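Local coordinates for protein chitinase A (Cycas revoluta, PDB 4MNK) that probably hydrolyses chitin as a class V plant chitinase of glycosyl hydrolase family 18, and binds an oligosaccharide of N-acetylglucosamine in its cleft, at residues A[4-9]-A[27-32]; A[8-13]-A[328-333]; A[239-244]-A[266-271]. One frame throughout, in Å; residues are numbered along the deposited sequence. Where two conformers were deposited one is given.

Contact 1: residues A[4-9]-A[27-32]; sequences ALKVGF and LFTHLY
Phe9 and Tyr32 carry the aromatic part of this contact. Their side chains lie side by side and point the same way. The rings are tilted by 36° with centroids 4.4 Å apart, so each offers a face to part of the other. Phe9 CE2 comes to 3.3 Å from Tyr32 CD2. Tyr32 CB also sits over the Phe9 face in a CH-pi contact. Val7 CG1 meets Tyr32 CE1 at 3.3 Å, reached because this methyl stands anti to the backbone N (chi1 180°). Tyr32 OH is hydrogen-bonded to Thr157 OG1 and Asn188 ND2. A leucine here would probably leave both without that partner and open a gap beside Phe9 and Val7 CG1.

These are the first two neighbouring strands of the barrel, 5-11 and 30-36, paired in parallel, as in the TIM barrel of family 18. Val7, Phe9, His30 and Tyr32 face one side of them. Leu31 points to the other side, where its CD2 lies over a face of the Phe28 ring. Phe28, just before the strand, packs on Pro339 of helix 337-346, and its CE1 lies 3.6 Å from Gly8 CA. Gly8 N donates to His30 O, and Tyr32 N to Gly8 O at 2.8 Å.

At the strand start the pattern changes. Lys6 O takes two donors, Thr29 N in the carbonyl plane and His30 N from above it. Thr29 OG1 accepts from Lys6 N at 2.9 Å and is also hydrogen-bonded to His30 ND1. This second bond helps to fix the turn of the imidazole, against which Leu5 CD2 rests at 3.5 Å from His30 CE1. Trp186 meets the same imidazole edge-to-face. Lys6 NZ is hydrogen-bonded to Ser343 OG.

Contact 2: residues A[8-13]-A[328-333]; sequences GFWPAY and WSVNQD. With NAG (2-acetamido-2-deoxy-beta-D-glucopyranose), chain B; NAG (2-acetamido-2-deoxy-beta-D-glucopyranose), chain C; NAG (2-acetamido-2-deoxy-beta-D-glucopyranose), chain D.
Trp328 CG stands anti to the backbone N (chi1 175°), and this carries the indole to Phe9 CB and on to the sugars. Tyr13 CG lies between its backbone N and carbonyl carbon (chi1 78°), which lays the ring face on the NAG of chain D, with C5 over the ring centre. Trp328 CE3 packs 3.3 Å from Phe9 CB, and the two side chains cross at about a right angle. Ser329 CB covers the centre of one indole face. The opposite face takes the NAG of chain B, whose C3 lies toward the ring's rim. The peptide between Trp328 and Ser329 is a non-proline cis bond, as in other family 18 enzymes, at the point where the strand ends and Trp328 enters the cleft. Val330 N then donates to Phe9 O in a straight 2.8 Å bond, and Val330 CG2 reaches Trp10 at the ring edge. The Asn331 amide packs on the Pro11 ring in van der Waals contact, with ND2 3.1 Å from Pro11 CD. The same ND2 donates to Ser329 OG in a bent bond (137°), while Gln332 OE1 accepts from Ser329 N.

This is the end of the barrel's last strand meeting its first, at the rim of the sugar-binding cleft. The acetamido oxygen O7 of the NAG of chain C is gripped by Trp328 NE1 and Gln332 NE2, both at 2.9 Å; the Trp328 bond is the straighter, the Gln332 bond is bent. Water 1 also donates to it, and is bonded to Tyr13 OH and Ser329 OG. Tyr192 and Asp118 bind the sugars as well. Three donors on one acetamido oxygen, beside aromatic faces laid on neighbouring sugars, suit a chain of N-acetylated sugars and probably help to select it.

Contact 3: residues A[239-244]-A[266-271]; sequences PLFGRS and DGALSF. With NAG (2-acetamido-2-deoxy-beta-D-glucopyranose), chain C.
Strands 241-244 and 268-270 run antiparallel, at 149°, with Gly242 and Leu269 as the hydrogen-bonded pair, the N of each donating to the O of the other. Phe241, Arg243 and Ala268 share the face that looks to the sugar. Phe241 CG sits between its backbone N and carbonyl carbon (chi1 67°), and the ring meets the acetamido methyl C8 of the NAG of chain C face-on. C8 lies over the ring centre, 3.7 Å from Phe241 CD2. Ala268 CB is 4.0 Å from the same C8. A bend at chi2 (-80°) lays Arg243 CD 3.4 Å from Gly267 O and brings its NH1 to 3.9 Å from Ala268 CB. Arg243 NE forms a salt bridge with Asp193, another pocket residue.

Beyond the central pair, Phe271 N donates to Leu240 O at one end, and Ser244 N donates to Gly267 O at the other. Water 3 joins Gly267 O to Ser244 O by donating to both. The positive phi of Gly267 suits a residue without CB. Ser270 is the N-cap of helix 271-279, its OG bonded to Glu273 N.

The antiparallel pair off the end of barrel strand 234-247 is consistent with the start of the insertion domain known from family 18 chitinases. It stands at the wall of the cleft. The salt bridge to Asp193 holds Arg243 beside the sugar site, where its side chain also touches another bound NAG. The ring face of Phe241 and the methyl of Ala268 make an apolar seat for the acetamido methyl, a group that marks the sugar units of chitin.

How the contacts relate
From the N terminus, strand 5-11 opens the barrel, and contact 1 closes a short loop when 27-32 returns beside it. Contact 2 starts from the same strand, sharing Gly8 and Phe9, but closes over more than 300 residues to 328-333, joining the first strand to the loop after the last, 324-328, which closes the barrel. Contact 3 is nested inside that long loop and closes a short excursion from strand 234-247. Contacts 1 and 2 touch through a probable hydrogen bond between Tyr32 O and Trp10 N. Contacts 2 and 3 touch through a probable hydrogen bond between Trp328 O and Leu240 N, and both reach the NAG of chain C. Contacts 1 and 3 do not touch.

Contact 1: residues A[4-9]-A[27-32]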
loop_
_atom_site.group_PDB
_atom_site.type_symbol
_atom_site.label_atom_id
_atom_site.label_comp_id
_atom_site.label_asym_id
_atom_site.label_seq_id
_atom_site.Cartn_x
_atom_site.Cartn_y
_atom_site.Cartn_z
ATOM N N ALA A 4 3.465 16.467 6.019
ATOM C CA ALA A 4 4.342 15.260 5.945
ATOM C C ALA A 4 3.598 14.004 6.395
ATOM O O ALA A 4 3.493 13.725 7.592
ATOM C CB ALA A 4 5.600 15.471 6.772
ATOM N N LEU A 5 3.082 13.257 5.424
ATOM C CA LEU A 5 2.286 12.066 5.694
ATOM C C LEU A 5 3.187 10.858 5.925
ATOM O O LEU A 5 4.007 10.510 5.074
ATOM C CB LEU A 5 1.302 11.808 4.547
ATOM C CG LEU A 5 0.303 12.940 4.257
ATOM C CD1 LEU A 5 -0.275 12.818 2.857
ATOM C CD2 LEU A 5 -0.809 12.986 5.294
ATOM N N LYS A 6 3.041 10.242 7.095
ATOM C CA LYS A 6 3.795 9.046 7.457
ATOM C C LYS A 6 2.772 7.947 7.698
ATOM O O LYS A 6 2.135 7.890 8.753
ATOM C CB LYS A 6 4.647 9.302 8.702
ATOM C CG LYS A 6 5.628 10.459 8.551
ATOM C CD LYS A 6 6.395 10.713 9.842
ATOM C CE LYS A 6 7.469 11.772 9.645
ATOM N NZ LYS A 6 8.116 12.162 10.929
ATOM N N VAL A 7 2.599 7.087 6.700
ATOM C CA VAL A 7 1.443 6.200 6.642
ATOM C C VAL A 7 1.843 4.738 6.838
ATOM O O VAL A 7 2.863 4.289 6.316
ATOM C CB VAL A 7 0.687 6.389 5.302
ATOM C CG1 VAL A 7 -0.513 5.478 5.211
ATOM C CG2 VAL A 7 0.247 7.837 5.137
ATOM N N GLY A 8 1.041 4.003 7.603
ATOM C CA GLY A 8 1.265 2.573 7.802
ATOM C C GLY A 8 -0.015 1.778 7.667
ATOM O O GLY A 8 -1.071 2.214 8.130
ATOM N N PHE A 9 0.084 0.612 7.035
ATOM C CA PHE A 9 -1.044 -0.303 6.892
ATOM C C PHE A 9 -0.920 -1.465 7.861
ATOM O O PHE A 9 0.113 -2.141 7.895
ATOM C CB PHE A 9 -1.097 -0.864 5.471
ATOM C CG PHE A 9 -1.656 0.088 4.458
ATOM C CD1 PHE A 9 -0.857 1.083 3.903
ATOM C CD2 PHE A 9 -2.980 -0.018 4.043
ATOM C CE1 PHE A 9 -1.372 1.968 2.963
ATOM C CE2 PHE A 9 -3.503 0.860 3.099
ATOM C CZ PHE A 9 -2.694 1.855 2.559
ATOM N N LEU A 27 5.580 6.771 15.160
ATOM C CA LEU A 27 6.320 6.877 13.904
ATOM C C LEU A 27 5.415 7.168 12.706
ATOM O O LEU A 27 5.876 7.194 11.561
ATOM C CB LEU A 27 7.139 5.598 13.680
ATOM C CG LEU A 27 8.085 5.220 14.830
ATOM C CD1 LEU A 27 8.770 3.894 14.556
ATOM C CD2 LEU A 27 9.116 6.313 15.102
ATOM N N PHE A 28 4.134 7.408 12.977
ATOM C CA PHE A 28 3.134 7.578 11.927
ATOM C C PHE A 28 2.240 8.780 12.175
ATOM O O PHE A 28 2.065 9.215 13.314
ATOM C CB PHE A 28 2.272 6.318 11.805
ATOM C CG PHE A 28 3.052 5.093 11.441
ATOM C CD1 PHE A 28 3.354 4.820 10.115
ATOM C CD2 PHE A 28 3.505 4.218 12.427
ATOM C CE1 PHE A 28 4.087 3.690 9.772
ATOM C CE2 PHE A 28 4.241 3.087 12.090
ATOM C CZ PHE A 28 4.532 2.823 10.761
ATOM N N THR A 29 1.678 9.308 11.090
ATOM C CA THR A 29 0.615 10.306 11.165
ATOM C C THR A 29 -0.744 9.661 10.881
ATOM O O THR A 29 -1.770 10.134 11.368
ATOM C CB THR A 29 0.840 11.458 10.163
ATOM O OG1 THR A 29 0.868 10.935 8.831
ATOM C CG2 THR A 29 2.150 12.188 10.447
ATOM N N HIS A 30 -0.743 8.588 10.089
ATOM C CA HIS A 30 -1.973 7.899 9.689
ATOM C C HIS A 30 -1.758 6.398 9.661
ATOM O O HIS A 30 -0.751 5.915 9.130
ATOM C CB HIS A 30 -2.456 8.384 8.318
ATOM C CG HIS A 30 -2.800 9.840 8.284
ATOM N ND1 HIS A 30 -1.842 10.828 8.224
ATOM C CD2 HIS A 30 -3.996 10.473 8.332
ATOM C CE1 HIS A 30 -2.434 12.010 8.224
ATOM N NE2 HIS A 30 -3.740 11.823 8.288
ATOM N N LEU A 31 -2.702 5.666 10.246
ATOM C CA LEU A 31 -2.654 4.209 10.260
ATOM C C LEU A 31 -3.932 3.642 9.666
ATOM O O LEU A 31 -5.035 4.066 10.020
ATOM C CB LEU A 31 -2.428 3.683 11.677
ATOM C CG LEU A 31 -1.021 3.897 12.233
ATOM C CD1 LEU A 31 -1.016 3.719 13.742
ATOM C CD2 LEU A 31 -0.016 2.965 11.559
ATOM N N TYR A 32 -3.768 2.691 8.754
ATOM C CA TYR A 32 -4.886 2.087 8.049
ATOM C C TYR A 32 -5.186 0.697 8.589
ATOM O O TYR A 32 -4.272 -0.090 8.865
ATOM C CB TYR A 32 -4.569 1.949 6.563
ATOM C CG TYR A 32 -4.583 3.208 5.719
ATOM C CD1 TYR A 32 -3.821 4.332 6.054
ATOM C CD2 TYR A 32 -5.312 3.244 4.539
ATOM C CE1 TYR A 32 -3.827 5.470 5.243
ATOM C CE2 TYR A 32 -5.308 4.363 3.725
ATOM C CZ TYR A 32 -4.571 5.468 4.078
ATOM O OH TYR A 32 -4.579 6.566 3.252
#

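Contact 2: residues A[8-13]-A[328-333]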
loop_
_atom_site.group_PDB
_atom_site.type_symbol
_atom_site.label_atom_id
_atom_site.label_comp_id
_atom_site.label_asym_id
_atom_site.label_seq_id
_atom_site.Cartn_x
_atom_site.Cartn_y
_atom_site.Cartn_z
ATOM N N GLY A 8 1.041 4.003 7.603
ATOM C CA GLY A 8 1.265 2.573 7.802
ATOM C C GLY A 8 -0.015 1.778 7.667
ATOM O O GLY A 8 -1.071 2.214 8.130
ATOM N N PHE A 9 0.084 0.612 7.035
ATOM C CA PHE A 9 -1.044 -0.303 6.892
ATOM C C PHE A 9 -0.920 -1.465 7.861
ATOM O O PHE A 9 0.113 -2.141 7.895
ATOM C CB PHE A 9 -1.097 -0.864 5.471
ATOM C CG PHE A 9 -1.656 0.088 4.458
ATOM C CD1 PHE A 9 -0.857 1.083 3.903
ATOM C CD2 PHE A 9 -2.980 -0.018 4.043
ATOM C CE1 PHE A 9 -1.372 1.968 2.963
ATOM C CE2 PHE A 9 -3.503 0.860 3.099
ATOM C CZ PHE A 9 -2.694 1.855 2.559
ATOM N N TRP A 10 -1.977 -1.699 8.640
ATOM C CA TRP A 10 -2.058 -2.859 9.525
ATOM C C TRP A 10 -3.106 -3.828 9.001
ATOM O O TRP A 10 -4.284 -3.471 8.915
ATOM C CB TRP A 10 -2.404 -2.450 10.958
ATOM C CG TRP A 10 -2.488 -3.642 11.874
ATOM C CD1 TRP A 10 -1.440 -4.315 12.429
ATOM C CD2 TRP A 10 -3.679 -4.321 12.306
ATOM N NE1 TRP A 10 -1.901 -5.361 13.191
ATOM C CE2 TRP A 10 -3.269 -5.392 13.133
ATOM C CE3 TRP A 10 -5.049 -4.127 12.080
ATOM C CZ2 TRP A 10 -4.180 -6.268 13.738
ATOM C CZ3 TRP A 10 -5.956 -4.999 12.683
ATOM C CH2 TRP A 10 -5.514 -6.053 13.503
ATOM N N PRO A 11 -2.691 -5.059 8.656
ATOM C CA PRO A 11 -3.650 -6.025 8.148
ATOM C C PRO A 11 -4.258 -6.865 9.268
ATOM O O PRO A 11 -3.536 -7.415 10.109
ATOM C CB PRO A 11 -2.804 -6.880 7.210
ATOM C CG PRO A 11 -1.436 -6.865 7.824
ATOM C CD PRO A 11 -1.322 -5.607 8.664
ATOM N N ALA A 12 -5.584 -6.959 9.269
ATOM C CA ALA A 12 -6.317 -7.669 10.316
ATOM C C ALA A 12 -5.929 -9.144 10.480
ATOM O O ALA A 12 -6.068 -9.695 11.570
ATOM C CB ALA A 12 -7.814 -7.524 10.105
ATOM N N TYR A 13 -5.422 -9.765 9.413
ATOM C CA TYR A 13 -5.011 -11.177 9.463
ATOM C C TYR A 13 -3.924 -11.429 10.509
ATOM O O TYR A 13 -3.762 -12.555 10.980
ATOM C CB TYR A 13 -4.552 -11.689 8.078
ATOM C CG TYR A 13 -3.150 -11.262 7.652
ATOM C CD1 TYR A 13 -2.014 -11.789 8.274
ATOM C CD2 TYR A 13 -2.961 -10.349 6.615
ATOM C CE1 TYR A 13 -0.735 -11.400 7.896
ATOM C CE2 TYR A 13 -1.681 -9.959 6.222
ATOM C CZ TYR A 13 -0.574 -10.487 6.871
ATOM O OH TYR A 13 0.701 -10.111 6.504
ATOM N N TRP A 328 3.623 -0.858 3.540
ATOM C CA TRP A 328 2.834 -2.084 3.580
ATOM C C TRP A 328 3.772 -3.234 3.946
ATOM O O TRP A 328 4.707 -3.501 3.192
ATOM C CB TRP A 328 2.175 -2.399 2.226
ATOM C CG TRP A 328 1.481 -3.727 2.301
ATOM C CD1 TRP A 328 2.042 -4.958 2.099
ATOM C CD2 TRP A 328 0.123 -3.965 2.686
ATOM N NE1 TRP A 328 1.110 -5.944 2.317
ATOM C CE2 TRP A 328 -0.076 -5.363 2.675
ATOM C CE3 TRP A 328 -0.952 -3.131 3.022
ATOM C CZ2 TRP A 328 -1.309 -5.947 2.993
ATOM C CZ3 TRP A 328 -2.175 -3.712 3.340
ATOM C CH2 TRP A 328 -2.341 -5.105 3.324
ATOM N N SER A 329 3.564 -3.933 5.066
ATOM C CA SER A 329 2.553 -3.665 6.089
ATOM C C SER A 329 3.260 -3.737 7.444
ATOM O O SER A 329 4.268 -4.439 7.586
ATOM C CB SER A 329 1.398 -4.676 6.007
ATOM O OG SER A 329 1.847 -6.023 6.089
ATOM N N VAL A 330 2.741 -3.018 8.436
ATOM C CA VAL A 330 3.507 -2.741 9.660
ATOM C C VAL A 330 3.816 -3.958 10.537
ATOM O O VAL A 330 4.776 -3.935 11.304
ATOM C CB VAL A 330 2.886 -1.591 10.500
ATOM C CG1 VAL A 330 2.842 -0.303 9.687
ATOM C CG2 VAL A 330 1.495 -1.959 11.017
ATOM N N ASN A 331 3.011 -5.010 10.415
ATOM C CA ASN A 331 3.265 -6.269 11.118
ATOM C C ASN A 331 4.535 -6.972 10.641
ATOM O O ASN A 331 5.048 -7.854 11.325
ATOM C CB ASN A 331 2.074 -7.216 10.967
ATOM C CG ASN A 331 1.824 -7.611 9.523
ATOM O OD1 ASN A 331 1.827 -8.792 9.172
ATOM N ND2 ASN A 331 1.622 -6.622 8.676
ATOM N N GLN A 332 5.037 -6.577 9.472
ATOM C CA GLN A 332 6.191 -7.237 8.855
ATOM C C GLN A 332 7.546 -6.710 9.337
ATOM O O GLN A 332 8.590 -7.262 8.980
ATOM C CB GLN A 332 6.095 -7.136 7.334
ATOM C CG GLN A 332 4.892 -7.841 6.726
ATOM C CD GLN A 332 4.701 -7.503 5.255
ATOM O OE1 GLN A 332 5.014 -6.394 4.808
ATOM N NE2 GLN A 332 4.179 -8.455 4.496
ATOM N N ASP A 333 7.520 -5.639 10.129
ATOM C CA ASP A 333 8.716 -5.065 10.743
ATOM C C ASP A 333 8.397 -4.891 12.225
ATOM O O ASP A 333 8.052 -3.795 12.685
ATOM C CB ASP A 333 9.061 -3.729 10.073
ATOM C CG ASP A 333 10.386 -3.135 10.543
ATOM O OD1 ASP A 333 10.980 -3.603 11.541
ATOM O OD2 ASP A 333 10.831 -2.168 9.895
HETATM C C1 NAG B . -0.544 -4.932 -2.791
HETATM C C2 NAG B . -1.746 -4.925 -1.836
HETATM C C3 NAG B . -1.483 -5.777 -0.593
HETATM C C4 NAG B . -0.806 -7.115 -0.903
HETATM C C5 NAG B . 0.369 -6.905 -1.864
HETATM C C6 NAG B . 1.084 -8.202 -2.247
HETATM C C7 NAG B . -1.331 -2.656 -0.886
HETATM C C8 NAG B . -1.966 -1.343 -0.534
HETATM N N2 NAG B . -2.140 -3.578 -1.427
HETATM O O1 NAG B . -0.908 -4.333 -4.014
HETATM O O3 NAG B . -2.694 -5.987 0.105
HETATM O O4 NAG B . -0.346 -7.669 0.312
HETATM O O5 NAG B . -0.098 -6.256 -3.031
HETATM O O6 NAG B . 0.202 -9.077 -2.914
HETATM O O7 NAG B . -0.128 -2.825 -0.673
HETATM C C1 NAG C . -1.032 -8.897 0.617
HETATM C C2 NAG C . -0.143 -9.741 1.522
HETATM C C3 NAG C . -0.822 -11.067 1.856
HETATM C C4 NAG C . -2.264 -10.878 2.343
HETATM C C5 NAG C . -3.034 -9.843 1.506
HETATM C C6 NAG C . -4.339 -9.431 2.186
HETATM C C7 NAG C . 2.266 -9.386 1.327
HETATM C C8 NAG C . 3.520 -9.739 0.587
HETATM N N2 NAG C . 1.150 -9.980 0.905
HETATM O O3 NAG C . -0.065 -11.727 2.847
HETATM O O4 NAG C . -2.942 -12.117 2.266
HETATM O O5 NAG C . -2.270 -8.672 1.264
HETATM O O6 NAG C . -4.070 -8.707 3.368
HETATM O O7 NAG C . 2.306 -8.589 2.266
HETATM C C1 NAG D . -3.116 -12.717 3.564
HETATM C C2 NAG D . -4.279 -13.707 3.494
HETATM C C3 NAG D . -4.437 -14.492 4.798
HETATM C C4 NAG D . -3.103 -15.019 5.326
HETATM C C5 NAG D . -2.031 -13.925 5.301
HETATM C C6 NAG D . -0.657 -14.442 5.727
HETATM C C7 NAG D . -6.036 -12.957 1.954
HETATM C C8 NAG D . -7.329 -12.207 1.820
HETATM N N2 NAG D . -5.522 -13.020 3.184
HETATM O O3 NAG D . -5.315 -15.576 4.585
HETATM O O4 NAG D . -3.285 -15.490 6.644
HETATM O O5 NAG D . -1.939 -13.372 4.001
HETATM O O6 NAG D . -0.104 -15.264 4.722
HETATM O O7 NAG D . -5.512 -13.464 0.961
HETATM O O HOH W 1 0.826 -8.217 4.684
HETATM O O HOH W 2 3.779 -11.117 5.906
#

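Contact 3: residues A[239-244]-A[266-271]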
loop_
_atom_site.group_PDB
_atom_site.type_symbol
_atom_site.label_atom_id
_atom_site.label_comp_id
_atom_site.label_asym_id
_atom_site.label_seq_id
_atom_site.Cartn_x
_atom_site.Cartn_y
_atom_site.Cartn_z
ATOM N N PRO A 239 7.742 -1.226 0.625
ATOM C CA PRO A 239 7.362 -2.519 1.187
ATOM C C PRO A 239 8.156 -2.880 2.441
ATOM O O PRO A 239 9.351 -2.573 2.540
ATOM C CB PRO A 239 7.697 -3.491 0.057
ATOM C CG PRO A 239 8.851 -2.861 -0.635
ATOM C CD PRO A 239 8.636 -1.372 -0.541
ATOM N N LEU A 240 7.482 -3.523 3.393
ATOM C CA LEU A 240 8.143 -4.078 4.574
ATOM C C LEU A 240 8.332 -5.588 4.429
ATOM O O LEU A 240 8.526 -6.310 5.410
ATOM C CB LEU A 240 7.376 -3.719 5.850
ATOM C CG LEU A 240 7.439 -2.240 6.235
ATOM C CD1 LEU A 240 6.564 -1.969 7.446
ATOM C CD2 LEU A 240 8.874 -1.789 6.490
ATOM N N PHE A 241 8.283 -6.044 3.182
ATOM C CA PHE A 241 8.546 -7.423 2.823
ATOM C C PHE A 241 9.472 -7.427 1.617
ATOM O O PHE A 241 9.580 -6.427 0.900
ATOM C CB PHE A 241 7.239 -8.149 2.480
ATOM C CG PHE A 241 6.573 -7.642 1.226
ATOM C CD1 PHE A 241 5.718 -6.545 1.267
ATOM C CD2 PHE A 241 6.817 -8.251 -0.004
ATOM C CE1 PHE A 241 5.112 -6.067 0.108
ATOM C CE2 PHE A 241 6.213 -7.776 -1.169
ATOM C CZ PHE A 241 5.360 -6.682 -1.110
ATOM N N GLY A 242 10.132 -8.559 1.401
ATOM C CA GLY A 242 10.957 -8.763 0.223
ATOM C C GLY A 242 10.395 -9.870 -0.642
ATOM O O GLY A 242 9.553 -10.652 -0.195
ATOM N N ARG A 243 10.854 -9.918 -1.888
ATOM C CA ARG A 243 10.518 -11.002 -2.802
ATOM C C ARG A 243 11.689 -11.969 -2.878
ATOM O O ARG A 243 12.846 -11.550 -3.001
ATOM C CB ARG A 243 10.169 -10.461 -4.189
ATOM C CG ARG A 243 8.845 -9.711 -4.256
ATOM C CD ARG A 243 7.677 -10.671 -4.332
ATOM N NE ARG A 243 6.399 -9.991 -4.162
ATOM C CZ ARG A 243 5.261 -10.605 -3.853
ATOM N NH1 ARG A 243 5.236 -11.921 -3.677
ATOM N NH2 ARG A 243 4.148 -9.901 -3.715
ATOM N N SER A 244 11.385 -13.259 -2.799
ATOM C CA SER A 244 12.417 -14.281 -2.710
ATOM C C SER A 244 12.382 -15.259 -3.873
ATOM O O SER A 244 11.322 -15.532 -4.450
ATOM C CB SER A 244 12.287 -15.045 -1.394
ATOM O OG SER A 244 11.070 -15.764 -1.368
ATOM N N ASP A 266 6.422 -18.786 -0.110
ATOM C CA ASP A 266 5.703 -18.623 -1.376
ATOM C C ASP A 266 6.100 -17.319 -2.091
ATOM O O ASP A 266 5.260 -16.627 -2.670
ATOM C CB ASP A 266 4.182 -18.714 -1.162
ATOM C CG ASP A 266 3.425 -19.049 -2.441
ATOM O OD1 ASP A 266 4.061 -19.438 -3.445
ATOM O OD2 ASP A 266 2.182 -18.925 -2.439
ATOM N N GLY A 267 7.388 -16.985 -2.025
ATOM C CA GLY A 267 7.934 -15.843 -2.753
ATOM C C GLY A 267 7.990 -14.517 -2.015
ATOM O O GLY A 267 8.436 -13.523 -2.583
ATOM N N ALA A 268 7.548 -14.494 -0.760
ATOM C CA ALA A 268 7.564 -13.268 0.040
ATOM C C ALA A 268 8.024 -13.510 1.473
ATOM O O ALA A 268 7.595 -14.471 2.119
ATOM C CB ALA A 268 6.197 -12.602 0.026
ATOM N N LEU A 269 8.867 -12.612 1.970
ATOM C CA LEU A 269 9.434 -12.734 3.304
ATOM C C LEU A 269 9.378 -11.383 4.005
ATOM O O LEU A 269 9.807 -10.378 3.443
ATOM C CB LEU A 269 10.881 -13.209 3.200
ATOM C CG LEU A 269 11.466 -13.927 4.412
ATOM C CD1 LEU A 269 10.620 -15.139 4.772
ATOM C CD2 LEU A 269 12.908 -14.334 4.147
ATOM N N SER A 270 8.848 -11.358 5.228
ATOM C CA SER A 270 8.744 -10.113 5.996
ATOM C C SER A 270 10.137 -9.578 6.315
ATOM O O SER A 270 11.096 -10.353 6.413
ATOM C CB SER A 270 7.974 -10.341 7.293
ATOM O OG SER A 270 8.767 -11.052 8.228
ATOM N N PHE A 271 10.252 -8.263 6.483
ATOM C CA PHE A 271 11.525 -7.666 6.879
ATOM C C PHE A 271 12.088 -8.324 8.138
ATOM O O PHE A 271 13.282 -8.611 8.207
ATOM C CB PHE A 271 11.389 -6.156 7.078
ATOM C CG PHE A 271 12.679 -5.479 7.442
ATOM C CD1 PHE A 271 12.907 -5.040 8.740
ATOM C CD2 PHE A 271 13.674 -5.292 6.487
ATOM C CE1 PHE A 271 14.104 -4.417 9.079
ATOM C CE2 PHE A 271 14.876 -4.670 6.817
ATOM C CZ PHE A 271 15.087 -4.231 8.115
HETATM C C1 NAG C . -1.032 -8.897 0.617
HETATM C C2 NAG C . -0.143 -9.741 1.522
HETATM C C3 NAG C . -0.822 -11.067 1.856
HETATM C C4 NAG C . -2.264 -10.878 2.343
HETATM C C5 NAG C . -3.034 -9.843 1.506
HETATM C C6 NAG C . -4.339 -9.431 2.186
HETATM C C7 NAG C . 2.266 -9.386 1.327
HETATM C C8 NAG C . 3.520 -9.739 0.587
HETATM N N2 NAG C . 1.150 -9.980 0.905
HETATM O O3 NAG C . -0.065 -11.727 2.847
HETATM O O4 NAG C . -2.942 -12.117 2.266
HETATM O O5 NAG C . -2.270 -8.672 1.264
HETATM O O6 NAG C . -4.070 -8.707 3.368
HETATM O O7 NAG C . 2.306 -8.589 2.266
HETATM O O HOH W 3 9.300 -13.753 -5.281
#